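Local coordinates for tail fiber protein (Acinetobacter phage AM24, PDB 5W5P) that probably recognises and degrades the capsular polysaccharide of its Acinetobacter baumannii host, serving as the trimeric tailspike of the phage, at residues S319-K324 with G344-L349; I353-T358 with A387-T392. All blocks are in the same frame, centred on the assembly; numbering follows the deposited sequence.

Overall arrangement
The two contacts follow each other along a parallel beta-helix, in series and neither nested nor crossing. From the N terminus, 319-324 enters strand 321-328; the chain then runs through strand 331-339 and returns at 344-349, where interaction 1 closes the loop by setting short helix 346-349 against strand 321-328. A few residues later strand 353-354 opens interaction 2, which 387-392 closes after strand 365-375. Strands 321-328, 353-354 and 389-390 are successive neighbours in one parallel sheet. The contacts, with centres about 12 Å apart, also meet directly: A323 O with E354 N, and L349 O with K390 NZ, both probably hydrogen-bonded.

Interaction 1 of 2, residues S319-K324 with G344-L349; sequences SGVFAK and GDLPTL
G320, V321 and K324 meet the short helix 346-349 and the turn before it in a largely apolar contact beside one strand of the parallel beta-helix. No direct hydrogen bond joins the two segments. At one end G320 and G344 bring their CA atoms within 4.4 Å, an approach that suits residues without side chains; G344 also has a positive phi, which glycine adopts easily. Next to them a water accepts from both V321 N and D345 N, lying 3.1 Å from V321 N, and so links two backbone amides that do not bond to each other directly.

V321 sits at the middle of the contact. Its CG1 is anti to the backbone N (chi1 168°), which leaves CG2 to lean on the first turn of the helix, 3.5 Å from L346 N and 4.0 Å from L349 CD1. The branched valine thus touches the backbone of one helical residue and the side chain of another through a single methyl. L346 returns the contact with CD1, 3.3 Å from G320 O, a carbonyl oxygen whose hydrogen bond comes from W316 NE1. At the far end L349 CD1 rests on K324 CE at 3.7 Å, the two side chains crossing at about a right angle. The long lysine offers methylene groups to the leucine, while its bends at chi3 and chi4 lead the ammonium end onward.

D345 O receives both T348 N and L349 N, fastening the turn that presents L346 and L349. The helix is therefore held to the strand by van der Waals contact and one bridging water, with K324 NZ forming a salt bridge to D299 and D345 OD2 a hydrogen bond to Y297 OH, both beyond the contact.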
loop_
_atom_site.group_PDB
_atom_site.type_symbol
_atom_site.label_atom_id
_atom_site.label_comp_id
_atom_site.label_asym_id
_atom_site.label_seq_id
_atom_site.Cartn_x
_atom_site.Cartn_y
_atom_site.Cartn_z
ATOM N N SER A 319 -21.864 8.572 1.308
ATOM C CA SER A 319 -21.712 8.473 -0.134
ATOM C C SER A 319 -22.508 7.283 -0.673
ATOM O O SER A 319 -23.275 6.636 0.048
ATOM C CB SER A 319 -20.229 8.370 -0.486
ATOM O OG SER A 319 -19.583 9.624 -0.346
ATOM N N GLY A 320 -22.319 6.999 -1.953
ATOM C CA GLY A 320 -23.013 5.921 -2.633
ATOM C C GLY A 320 -22.153 4.687 -2.804
ATOM O O GLY A 320 -21.383 4.315 -1.912
ATOM N N VAL A 321 -22.289 4.044 -3.964
ATOM C CA VAL A 321 -21.488 2.863 -4.265
ATOM C C VAL A 321 -20.073 3.311 -4.607
ATOM O O VAL A 321 -19.865 4.099 -5.538
ATOM C CB VAL A 321 -22.114 2.051 -5.408
ATOM C CG1 VAL A 321 -21.135 0.996 -5.925
ATOM C CG2 VAL A 321 -23.404 1.399 -4.944
ATOM N N PHE A 322 -19.091 2.815 -3.847
ATOM C CA PHE A 322 -17.714 3.250 -4.049
ATOM C C PHE A 322 -17.120 2.686 -5.334
ATOM O O PHE A 322 -16.270 3.335 -5.959
ATOM C CB PHE A 322 -16.851 2.854 -2.850
ATOM C CG PHE A 322 -15.380 3.090 -3.065
ATOM C CD1 PHE A 322 -14.879 4.385 -3.146
ATOM C CD2 PHE A 322 -14.503 2.024 -3.199
ATOM C CE1 PHE A 322 -13.529 4.615 -3.353
ATOM C CE2 PHE A 322 -13.150 2.240 -3.409
ATOM C CZ PHE A 322 -12.661 3.538 -3.486
ATOM N N ALA A 323 -17.535 1.486 -5.737
ATOM C CA ALA A 323 -16.943 0.868 -6.919
ATOM C C ALA A 323 -17.899 -0.195 -7.446
ATOM O O ALA A 323 -18.124 -1.216 -6.788
ATOM C CB ALA A 323 -15.582 0.275 -6.606
ATOM N N LYS A 324 -18.447 0.035 -8.632
ATOM C CA LYS A 324 -19.270 -0.953 -9.306
ATOM C C LYS A 324 -18.406 -1.390 -10.493
ATOM O O LYS A 324 -18.347 -0.730 -11.534
ATOM C CB LYS A 324 -20.625 -0.388 -9.731
ATOM C CG LYS A 324 -21.412 -1.249 -10.735
ATOM C CD LYS A 324 -22.788 -0.686 -11.162
ATOM C CE LYS A 324 -23.787 -1.807 -11.372
ATOM N NZ LYS A 324 -23.499 -2.465 -12.675
ATOM N N GLY A 344 -26.977 7.527 -3.692
ATOM C CA GLY A 344 -26.586 7.043 -5.007
ATOM C C GLY A 344 -27.293 5.747 -5.354
ATOM O O GLY A 344 -28.495 5.585 -5.121
ATOM N N ASP A 345 -26.537 4.800 -5.911
ATOM C CA ASP A 345 -27.067 3.483 -6.248
ATOM C C ASP A 345 -26.984 2.493 -5.091
ATOM O O ASP A 345 -27.482 1.369 -5.222
ATOM C CB ASP A 345 -26.329 2.906 -7.464
ATOM C CG ASP A 345 -26.500 3.753 -8.718
ATOM O OD1 ASP A 345 -27.511 4.479 -8.820
ATOM O OD2 ASP A 345 -25.621 3.690 -9.604
ATOM N N LEU A 346 -26.369 2.879 -3.972
ATOM C CA LEU A 346 -26.259 1.966 -2.837
ATOM C C LEU A 346 -27.598 1.430 -2.340
ATOM O O LEU A 346 -27.664 0.227 -2.032
ATOM C CB LEU A 346 -25.496 2.643 -1.689
ATOM C CG LEU A 346 -24.746 1.709 -0.739
ATOM C CD1 LEU A 346 -23.521 2.400 -0.187
ATOM C CD2 LEU A 346 -25.646 1.229 0.391
ATOM N N PRO A 347 -28.668 2.222 -2.210
ATOM C CA PRO A 347 -29.947 1.632 -1.777
ATOM C C PRO A 347 -30.502 0.588 -2.734
ATOM O O PRO A 347 -31.311 -0.247 -2.309
ATOM C CB PRO A 347 -30.875 2.847 -1.669
ATOM C CG PRO A 347 -29.959 3.989 -1.425
ATOM C CD PRO A 347 -28.744 3.695 -2.247
ATOM N N THR A 348 -30.093 0.591 -4.003
ATOM C CA THR A 348 -30.581 -0.413 -4.944
ATOM C C THR A 348 -29.630 -1.606 -5.057
ATOM O O THR A 348 -30.063 -2.756 -4.953
ATOM C CB THR A 348 -30.809 0.215 -6.322
ATOM O OG1 THR A 348 -31.840 1.205 -6.230
ATOM C CG2 THR A 348 -31.236 -0.848 -7.324
ATOM N N LEU A 349 -28.336 -1.351 -5.268
ATOM C CA LEU A 349 -27.368 -2.440 -5.342
ATOM C C LEU A 349 -27.093 -3.062 -3.981
ATOM O O LEU A 349 -26.697 -4.230 -3.919
ATOM C CB LEU A 349 -26.063 -1.940 -5.961
ATOM C CG LEU A 349 -26.216 -1.335 -7.359
ATOM C CD1 LEU A 349 -24.866 -0.923 -7.917
ATOM C CD2 LEU A 349 -26.917 -2.319 -8.293
HETATM O O HOH W 1 -24.022 4.871 -6.337
#

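Interaction 2 of 2, residues I353-T358 with A387-T392; sequences IELGKT and ADVKFT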
loop_
_atom_site.group_PDB
_atom_site.type_symbol
_atom_site.label_atom_id
_atom_site.label_comp_id
_atom_site.label_asym_id
_atom_site.label_seq_id
_atom_site.Cartn_x
_atom_site.Cartn_y
_atom_site.Cartn_z
ATOM N N ILE A 353 -19.193 -2.146 -2.763
ATOM C CA ILE A 353 -18.386 -2.513 -3.917
ATOM C C ILE A 353 -19.060 -3.680 -4.622
ATOM O O ILE A 353 -19.488 -4.643 -3.978
ATOM C CB ILE A 353 -16.943 -2.884 -3.520
ATOM C CG1 ILE A 353 -16.210 -1.658 -2.973
ATOM C CG2 ILE A 353 -16.197 -3.473 -4.712
ATOM C CD1 ILE A 353 -14.891 -1.980 -2.315
ATOM N N GLU A 354 -19.173 -3.585 -5.938
ATOM C CA GLU A 354 -19.628 -4.682 -6.771
ATOM C C GLU A 354 -18.466 -5.139 -7.638
ATOM O O GLU A 354 -17.785 -4.313 -8.253
ATOM C CB GLU A 354 -20.814 -4.259 -7.638
ATOM C CG GLU A 354 -21.135 -5.237 -8.756
ATOM C CD GLU A 354 -22.260 -4.753 -9.649
ATOM O OE1 GLU A 354 -23.350 -4.436 -9.124
ATOM O OE2 GLU A 354 -22.054 -4.687 -10.882
ATOM N N LEU A 355 -18.226 -6.447 -7.661
ATOM C CA LEU A 355 -17.225 -7.060 -8.517
ATOM C C LEU A 355 -17.906 -8.044 -9.457
ATOM O O LEU A 355 -19.091 -8.361 -9.316
ATOM C CB LEU A 355 -16.143 -7.781 -7.694
ATOM C CG LEU A 355 -15.429 -6.972 -6.607
ATOM C CD1 LEU A 355 -14.437 -7.842 -5.834
ATOM C CD2 LEU A 355 -14.739 -5.728 -7.196
ATOM N N GLY A 356 -17.142 -8.526 -10.431
ATOM C CA GLY A 356 -17.606 -9.629 -11.242
ATOM C C GLY A 356 -17.416 -10.960 -10.541
ATOM O O GLY A 356 -16.446 -11.173 -9.816
ATOM N N LYS A 357 -18.357 -11.874 -10.767
ATOM C CA LYS A 357 -19.466 -11.673 -11.690
ATOM C C LYS A 357 -20.714 -11.164 -10.982
ATOM O O LYS A 357 -21.061 -11.623 -9.891
ATOM C CB LYS A 357 -19.783 -12.984 -12.424
ATOM C CG LYS A 357 -21.263 -13.218 -12.722
ATOM C CD LYS A 357 -21.506 -14.603 -13.305
ATOM C CE LYS A 357 -20.925 -14.740 -14.703
ATOM N NZ LYS A 357 -21.694 -13.967 -15.721
ATOM N N THR A 358 -21.392 -10.211 -11.620
ATOM C CA THR A 358 -22.695 -9.737 -11.168
ATOM C C THR A 358 -23.532 -9.486 -12.412
ATOM O O THR A 358 -23.200 -8.613 -13.220
ATOM C CB THR A 358 -22.576 -8.474 -10.313
ATOM O OG1 THR A 358 -21.806 -8.765 -9.139
ATOM C CG2 THR A 358 -23.955 -7.985 -9.890
ATOM N N ALA A 387 -24.405 -6.763 1.343
ATOM C CA ALA A 387 -23.044 -7.205 1.613
ATOM C C ALA A 387 -22.102 -6.093 1.182
ATOM O O ALA A 387 -22.351 -5.432 0.174
ATOM C CB ALA A 387 -22.706 -8.506 0.880
ATOM N N ASP A 388 -21.028 -5.883 1.948
ATOM C CA ASP A 388 -20.095 -4.807 1.620
ATOM C C ASP A 388 -19.527 -4.972 0.212
ATOM O O ASP A 388 -19.421 -3.995 -0.538
ATOM C CB ASP A 388 -18.966 -4.743 2.652
ATOM C CG ASP A 388 -19.433 -4.216 4.002
ATOM O OD1 ASP A 388 -20.121 -3.173 4.040
ATOM O OD2 ASP A 388 -19.103 -4.842 5.033
ATOM N N VAL A 389 -19.175 -6.199 -0.171
ATOM C CA VAL A 389 -18.594 -6.502 -1.480
ATOM C C VAL A 389 -19.442 -7.601 -2.115
ATOM O O VAL A 389 -19.471 -8.731 -1.614
ATOM C CB VAL A 389 -17.126 -6.940 -1.373
ATOM C CG1 VAL A 389 -16.526 -7.176 -2.755
ATOM C CG2 VAL A 389 -16.308 -5.914 -0.584
ATOM N N LYS A 390 -20.125 -7.281 -3.213
ATOM C CA LYS A 390 -21.047 -8.205 -3.871
ATOM C C LYS A 390 -20.442 -8.746 -5.160
ATOM O O LYS A 390 -19.968 -7.973 -6.004
ATOM C CB LYS A 390 -22.384 -7.528 -4.175
ATOM C CG LYS A 390 -23.450 -7.811 -3.143
ATOM C CD LYS A 390 -24.795 -7.247 -3.554
ATOM C CE LYS A 390 -25.792 -7.395 -2.421
ATOM N NZ LYS A 390 -27.041 -6.649 -2.680
ATOM N N PHE A 391 -20.487 -10.066 -5.317
ATOM C CA PHE A 391 -19.966 -10.740 -6.500
ATOM C C PHE A 391 -20.387 -12.204 -6.447
ATOM O O PHE A 391 -20.841 -12.707 -5.414
ATOM C CB PHE A 391 -18.440 -10.617 -6.596
ATOM C CG PHE A 391 -17.700 -11.249 -5.447
ATOM C CD1 PHE A 391 -17.440 -10.530 -4.293
ATOM C CD2 PHE A 391 -17.256 -12.561 -5.526
ATOM C CE1 PHE A 391 -16.754 -11.113 -3.236
ATOM C CE2 PHE A 391 -16.573 -13.148 -4.475
ATOM C CZ PHE A 391 -16.321 -12.423 -3.329
ATOM N N THR A 392 -20.230 -12.886 -7.580
ATOM C CA THR A 392 -20.430 -14.327 -7.671
ATOM C C THR A 392 -19.126 -14.965 -8.129
ATOM O O THR A 392 -18.590 -14.604 -9.184
ATOM C CB THR A 392 -21.569 -14.671 -8.633
ATOM O OG1 THR A 392 -22.712 -13.860 -8.336
ATOM C CG2 THR A 392 -21.947 -16.134 -8.512
HETATM O O HOH W 2 -15.888 -13.584 -8.923
HETATM O O HOH W 3 -23.212 -10.972 -7.693
#
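I353 and E354 run parallel to V389 and K390 as adjacent strands on one face of the parallel beta-helix, each strand belonging to a successive pass of the chain. The ladder is regular: I353 N donates to D388 O, K390 N returns a bond to I353 O at 2.8 Å, and L355 N donates to K390 O, the donor alternating from one strand to the other as parallel pairing requires. Beyond the strands a cis peptide precedes K357, and there K357 and T392 bond reciprocally: K357 N reaches T392 O at 3.2 Å, while T392 N returns to K357 O along a bent path, 131° at the hydrogen.

I353 and V389 point to the same side of the sheet, where F369 of strand 365-375 packs against both. L355 joins this apolar layer, its CD1 lying 3.8 Å from V389 CG1, so branched aliphatic side chains pack against one another from neighbouring passes. E354 and K390 lie on the other face, where the long, partly exposed lysine can carry its ammonium past the sheet to the carbonyl L349 O. F391 holds its CG between the backbone N and carbonyl carbon (chi1 62°); its CB packs against L355 CB while the ring leads away to P406 and V424.

T358 OG1 donates to L355 O at 2.8 Å, closing the turn across the cis peptide. A water also spans the segments, giving a proton to T358 OG1 at 3.0 Å and lying hydrogen-bonded to T392 OG1, also at 3.0 Å.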